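Local coordinates for protein dipeptide Epimerase (Enterococcus faecalis V583, PDB 3JVA) that belongs to the mandelate racemase/muconate lactonizing enzyme family of the enolase superfamily and holds a magnesium ion in its barrel domain, at residues A101-I104 with A105-L109; V173-I176 with R177-V180. All blocks are in the same frame, centred on the assembly; numbering follows the deposited sequence.

Contact 1: residues A101-I104 with A105-L109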
ATOM      1  N   ALA B 101       8.017 -29.709 -27.365  1.00 17.70           N
ATOM      2  CA  ALA B 101       8.143 -30.713 -28.418  1.00 17.33           C
ATOM      3  C   ALA B 101       6.882 -31.580 -28.488  1.00 18.93           C
ATOM      4  O   ALA B 101       6.327 -31.802 -29.564  1.00 20.29           O
ATOM      5  CB  ALA B 101       9.381 -31.576 -28.175  1.00 16.65           C
ATOM      6  N   ILE B 102       6.419 -32.050 -27.336  1.00 18.04           N
ATOM      7  CA  ILE B 102       5.214 -32.873 -27.287  1.00 18.65           C
ATOM      8  C   ILE B 102       3.980 -32.055 -27.659  1.00 18.29           C
ATOM      9  O   ILE B 102       3.140 -32.495 -28.445  1.00 18.33           O
ATOM     10  CB  ILE B 102       4.975 -33.448 -25.874  1.00 17.79           C
ATOM     11  CG1 ILE B 102       6.071 -34.459 -25.516  1.00 17.02           C
ATOM     12  CG2 ILE B 102       3.589 -34.080 -25.795  1.00 19.30           C
ATOM     13  CD1 ILE B 102       6.096 -35.702 -26.407  1.00 18.26           C
ATOM     14  N   ASP B 103       3.866 -30.863 -27.084  1.00 17.49           N
ATOM     15  CA  ASP B 103       2.707 -30.018 -27.351  1.00 18.38           C
ATOM     16  C   ASP B 103       2.566 -29.662 -28.835  1.00 18.41           C
ATOM     17  O   ASP B 103       1.493 -29.812 -29.414  1.00 19.33           O
ATOM     18  CB  ASP B 103       2.787 -28.741 -26.518  1.00 22.41           C
ATOM     19  CG  ASP B 103       3.095 -27.531 -27.358  1.00 29.06           C
ATOM     20  OD1 ASP B 103       4.293 -27.203 -27.504  1.00 36.12           O
ATOM     21  OD2 ASP B 103       2.146 -26.928 -27.896  1.00 18.90           O
ATOM     22  N   ILE B 104       3.643 -29.183 -29.448  1.00 19.48           N
ATOM     23  CA  ILE B 104       3.594 -28.814 -30.863  1.00 17.11           C
ATOM     24  C   ILE B 104       3.129 -29.998 -31.726  1.00 19.53           C
ATOM     25  O   ILE B 104       2.261 -29.842 -32.589  1.00 19.72           O
ATOM     26  CB  ILE B 104       4.969 -28.309 -31.345  1.00 18.15           C
ATOM     27  CG1 ILE B 104       5.278 -26.960 -30.674  1.00 17.25           C
ATOM     28  CG2 ILE B 104       4.976 -28.162 -32.872  1.00 17.26           C
ATOM     29  CD1 ILE B 104       6.720 -26.495 -30.834  1.00 20.75           C
ATOM     30  N   ALA B 105       3.697 -31.175 -31.490  1.00 18.35           N
ATOM     31  CA  ALA B 105       3.306 -32.361 -32.247  1.00 19.67           C
ATOM     32  C   ALA B 105       1.819 -32.666 -32.051  1.00 19.41           C
ATOM     33  O   ALA B 105       1.147 -33.108 -32.981  1.00 19.85           O
ATOM     34  CB  ALA B 105       4.161 -33.559 -31.833  1.00 18.37           C
ATOM     35  N   CYS B 106       1.299 -32.427 -30.849  1.00 20.67           N
ATOM     36  CA  CYS B 106      -0.122 -32.671 -30.590  1.00 19.66           C
ATOM     37  C   CYS B 106      -0.988 -31.685 -31.364  1.00 21.35           C
ATOM     38  O   CYS B 106      -2.019 -32.062 -31.919  1.00 20.18           O
ATOM     39  CB  CYS B 106      -0.430 -32.569 -29.093  1.00 21.19           C
ATOM     40  SG  CYS B 106       0.180 -33.977 -28.133  1.00 21.69           S
ATOM     41  N   TYR B 107      -0.588 -30.416 -31.397  1.00 19.16           N
ATOM     42  CA  TYR B 107      -1.363 -29.449 -32.150  1.00 19.74           C
ATOM     43  C   TYR B 107      -1.280 -29.770 -33.644  1.00 19.55           C
ATOM     44  O   TYR B 107      -2.246 -29.566 -34.372  1.00 17.76           O
ATOM     45  CB  TYR B 107      -0.886 -28.018 -31.882  1.00 20.41           C
ATOM     46  CG  TYR B 107      -1.463 -27.424 -30.619  1.00 18.50           C
ATOM     47  CD1 TYR B 107      -0.762 -27.476 -29.415  1.00 19.68           C
ATOM     48  CD2 TYR B 107      -2.726 -26.828 -30.621  1.00 20.48           C
ATOM     49  CE1 TYR B 107      -1.303 -26.951 -28.243  1.00 18.79           C
ATOM     50  CE2 TYR B 107      -3.279 -26.300 -29.455  1.00 20.60           C
ATOM     51  CZ  TYR B 107      -2.561 -26.366 -28.270  1.00 19.31           C
ATOM     52  OH  TYR B 107      -3.097 -25.838 -27.118  1.00 18.94           O
ATOM     53  N   ASP B 108      -0.137 -30.286 -34.096  1.00 19.56           N
ATOM     54  CA  ASP B 108       0.008 -30.641 -35.510  1.00 19.34           C
ATOM     55  C   ASP B 108      -1.015 -31.741 -35.800  1.00 20.98           C
ATOM     56  O   ASP B 108      -1.718 -31.701 -36.815  1.00 20.47           O
ATOM     57  CB  ASP B 108       1.432 -31.134 -35.797  1.00 20.09           C
ATOM     58  CG  ASP B 108       1.690 -31.365 -37.282  1.00 20.84           C
ATOM     59  OD1 ASP B 108       0.932 -30.828 -38.117  1.00 22.81           O
ATOM     60  OD2 ASP B 108       2.662 -32.074 -37.615  1.00 21.67           O
ATOM     61  N   LEU B 109      -1.109 -32.707 -34.884  1.00 20.05           N
ATOM     62  CA  LEU B 109      -2.060 -33.811 -35.023  1.00 21.01           C
ATOM     63  C   LEU B 109      -3.500 -33.304 -35.003  1.00 21.48           C
ATOM     64  O   LEU B 109      -4.351 -33.820 -35.725  1.00 23.21           O
ATOM     65  CB  LEU B 109      -1.851 -34.853 -33.911  1.00 21.16           C
ATOM     66  CG  LEU B 109      -0.695 -35.843 -34.123  1.00 20.38           C
ATOM     67  CD1 LEU B 109      -0.467 -36.668 -32.858  1.00 22.04           C
ATOM     68  CD2 LEU B 109      -1.022 -36.761 -35.311  1.00 21.15           C
TER

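Contact 2: residues V173-I176 with R177-V180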
ATOM      1  N   VAL B 173      24.546   0.743 -34.372  1.00 27.03           N
ATOM      2  CA  VAL B 173      23.227   1.302 -34.642  1.00 27.70           C
ATOM      3  C   VAL B 173      23.335   2.494 -35.593  1.00 28.04           C
ATOM      4  O   VAL B 173      22.535   2.644 -36.514  1.00 28.00           O
ATOM      5  CB  VAL B 173      22.528   1.734 -33.332  1.00 28.84           C
ATOM      6  CG1 VAL B 173      21.242   2.476 -33.644  1.00 28.70           C
ATOM      7  CG2 VAL B 173      22.228   0.502 -32.483  1.00 28.80           C
ATOM      8  N   LYS B 174      24.339   3.332 -35.368  1.00 29.36           N
ATOM      9  CA  LYS B 174      24.563   4.503 -36.209  1.00 29.25           C
ATOM     10  C   LYS B 174      24.783   4.104 -37.668  1.00 28.53           C
ATOM     11  O   LYS B 174      24.155   4.654 -38.571  1.00 29.27           O
ATOM     12  CB  LYS B 174      25.780   5.277 -35.706  1.00 31.32           C
ATOM     13  CG  LYS B 174      26.185   6.439 -36.598  1.00 34.63           C
ATOM     14  CD  LYS B 174      27.472   7.094 -36.115  1.00 36.69           C
ATOM     15  CE  LYS B 174      27.303   7.712 -34.740  1.00 39.13           C
ATOM     16  NZ  LYS B 174      28.548   8.391 -34.279  1.00 41.71           N
ATOM     17  N   ALA B 175      25.680   3.148 -37.888  1.00 27.90           N
ATOM     18  CA  ALA B 175      25.998   2.668 -39.231  1.00 27.07           C
ATOM     19  C   ALA B 175      24.776   2.066 -39.917  1.00 27.57           C
ATOM     20  O   ALA B 175      24.495   2.344 -41.084  1.00 26.00           O
ATOM     21  CB  ALA B 175      27.120   1.636 -39.161  1.00 26.81           C
ATOM     22  N   ILE B 176      24.044   1.234 -39.189  1.00 27.59           N
ATOM     23  CA  ILE B 176      22.860   0.605 -39.752  1.00 27.44           C
ATOM     24  C   ILE B 176      21.819   1.644 -40.148  1.00 28.13           C
ATOM     25  O   ILE B 176      21.317   1.629 -41.276  1.00 29.72           O
ATOM     26  CB  ILE B 176      22.247  -0.397 -38.746  1.00 26.99           C
ATOM     27  CG1 ILE B 176      23.237  -1.541 -38.508  1.00 29.53           C
ATOM     28  CG2 ILE B 176      20.924  -0.925 -39.271  1.00 26.37           C
ATOM     29  CD1 ILE B 176      22.821  -2.516 -37.417  1.00 30.46           C
ATOM     30  N   ARG B 177      21.502   2.553 -39.230  1.00 29.91           N
ATOM     31  CA  ARG B 177      20.508   3.583 -39.504  1.00 30.94           C
ATOM     32  C   ARG B 177      20.859   4.425 -40.726  1.00 31.19           C
ATOM     33  O   ARG B 177      20.018   4.643 -41.596  1.00 31.60           O
ATOM     34  CB  ARG B 177      20.324   4.500 -38.287  1.00 29.17           C
ATOM     35  CG  ARG B 177      19.307   5.616 -38.509  1.00 28.70           C
ATOM     36  CD  ARG B 177      17.945   5.055 -38.895  1.00 27.81           C
ATOM     37  NE  ARG B 177      17.246   4.460 -37.760  1.00 28.29           N
ATOM     38  CZ  ARG B 177      16.244   3.595 -37.871  1.00 28.12           C
ATOM     39  NH1 ARG B 177      15.826   3.213 -39.070  1.00 27.86           N
ATOM     40  NH2 ARG B 177      15.640   3.130 -36.784  1.00 27.36           N
ATOM     41  N   GLU B 178      22.097   4.898 -40.793  1.00 32.03           N
ATOM     42  CA  GLU B 178      22.511   5.724 -41.922  1.00 33.07           C
ATOM     43  C   GLU B 178      22.489   4.943 -43.227  1.00 32.02           C
ATOM     44  O   GLU B 178      22.256   5.509 -44.293  1.00 30.78           O
ATOM     45  CB  GLU B 178      23.910   6.300 -41.680  1.00 36.71           C
ATOM     46  CG  GLU B 178      24.953   5.271 -41.288  1.00 42.72           C
ATOM     47  CD  GLU B 178      26.273   5.907 -40.885  1.00 46.46           C
ATOM     48  OE1 GLU B 178      26.247   6.846 -40.055  1.00 48.99           O
ATOM     49  OE2 GLU B 178      27.332   5.468 -41.388  1.00 46.92           O
ATOM     50  N   ALA B 179      22.715   3.636 -43.141  1.00 30.64           N
ATOM     51  CA  ALA B 179      22.726   2.804 -44.333  1.00 28.90           C
ATOM     52  C   ALA B 179      21.339   2.548 -44.916  1.00 29.14           C
ATOM     53  O   ALA B 179      21.159   2.605 -46.133  1.00 29.03           O
ATOM     54  CB  ALA B 179      23.415   1.477 -44.035  1.00 30.85           C
ATOM     55  N   VAL B 180      20.353   2.287 -44.059  1.00 27.00           N
ATOM     56  CA  VAL B 180      19.010   1.981 -44.543  1.00 26.60           C
ATOM     57  C   VAL B 180      17.927   3.049 -44.375  1.00 25.82           C
ATOM     58  O   VAL B 180      16.819   2.887 -44.873  1.00 26.19           O
ATOM     59  CB  VAL B 180      18.498   0.670 -43.905  1.00 26.66           C
ATOM     60  CG1 VAL B 180      19.533  -0.438 -44.102  1.00 27.22           C
ATOM     61  CG2 VAL B 180      18.216   0.887 -42.423  1.00 27.28           C
TER
HETATM   62  O   HOH W   1      26.524   3.174 -42.760  1.00 29.13           O

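Contact 1: residues A101-I104 with A105-L109
Asp-103 and Tyr-107 meet one turn apart on the buried helix 96-114 of the enolase-type N-terminal domain. Asp-103 OD2 lies beside the CD1-CE1 bond of Tyr-107, 3.3 Å from CD1, with the carboxylate and ring planes turned 71° against each other. Asp-103 has an unusual first torsion (chi1 108°), consistent with the pull of a hydrogen bond to OD2 from Ile-271 N, where helix 271-284 begins, a polar partner for this buried acid. The backbone O of Asp-103 lies at the ring edge, near the ring plane, 3.2 Å from CD1 of Tyr-107, and accepts the hydrogen bond from Tyr-107 N (2.9 Å). The flat ring suits its place, offering polarised C-H groups to the aspartate oxygens while packing on Leu-122.

On another face, Ile-102 turns CG2 to within 4.1 Å of Cys-106 SG, a small apolar contact against helix 81-91, where Ile-84 touches both side chains. A branched aliphatic chain and a compact thiol suit this packing. Ala-101 and Ala-105, with single methyl groups, let the helix lie close to Val-34 and Ile-36 of strand 29-38. Asp-108, also buried, accepts from Leu-350 N at OD1 and Tyr-45 N at OD2, with a weak further bond from Gln-112 NE2 to OD1, tying the helix to distant parts of the chain. Asp-108 N donates to Ile-104 O at 2.9 Å.

Contact 2: residues V173-I176 with R177-V180
With chi1 at 51°, Glu-178 places CG between its own backbone N and carbonyl carbon, which lays the extended remainder of the chain along Lys-174 and Ala-175 of helix 166-180, the helix of a beta-alpha-beta unit in the C-terminal barrel domain. Lys-174, its CG anti to the backbone N (chi1 174°), passes obliquely across it. The meeting is between the lysine's aliphatic part and the acid, Lys-174 CG lying 3.5 Å from Glu-178 OE1; the charged ends are apart, with Lys-174 NZ 6.4 Å from OE1, and any attraction is probably modest. Long, flexible charged chains suit this exposed face.

Ile-176 and Arg-177 point to the interior instead. Ile-176 packs on Leu-158, Ile-160 and Leu-186 of the flanking barrel strands, where a branched apolar chain belongs. Arg-177, bent at chi2 and chi3, turns its buried guanidinium to backbone carbonyls: NE to Tyr-209 O, NH2 to Gln-210 O, and NH1 to Gly-181 O and Ile-184 O. Near the helix end, Val-180 N donates to Ile-176 O; Ala-179 N donates chiefly to Ala-175 O (3.0 Å), with a weak second branch to Ile-176 O. A water on the exposed face joins Ala-175 O to Glu-178 OE2, donating to each at 2.8 Å.

Overall arrangement
Contact 1 comes first along the chain, on helix 96-114 of the N-terminal domain; contact 2 follows on helix 166-180, between strands 157-161 and 185-189 of the barrel sheet. Their centres are 41 Å apart, on opposite sides of the chain's centre, and their nearest atoms are about 30 Å apart, so they do not touch. Contact 2 packs within the barrel, whereas contact 1 also reaches C-terminal residues through its two aspartates. Segment 101-109 is buried among helices and the antiparallel sheet; 173-180 has one face open and one against the barrel. Strand 185-189, which follows contact 2, ends at Asp-189, a magnesium ligand together with Glu-215 and Asp-240; neither contact contributes a metal ligand.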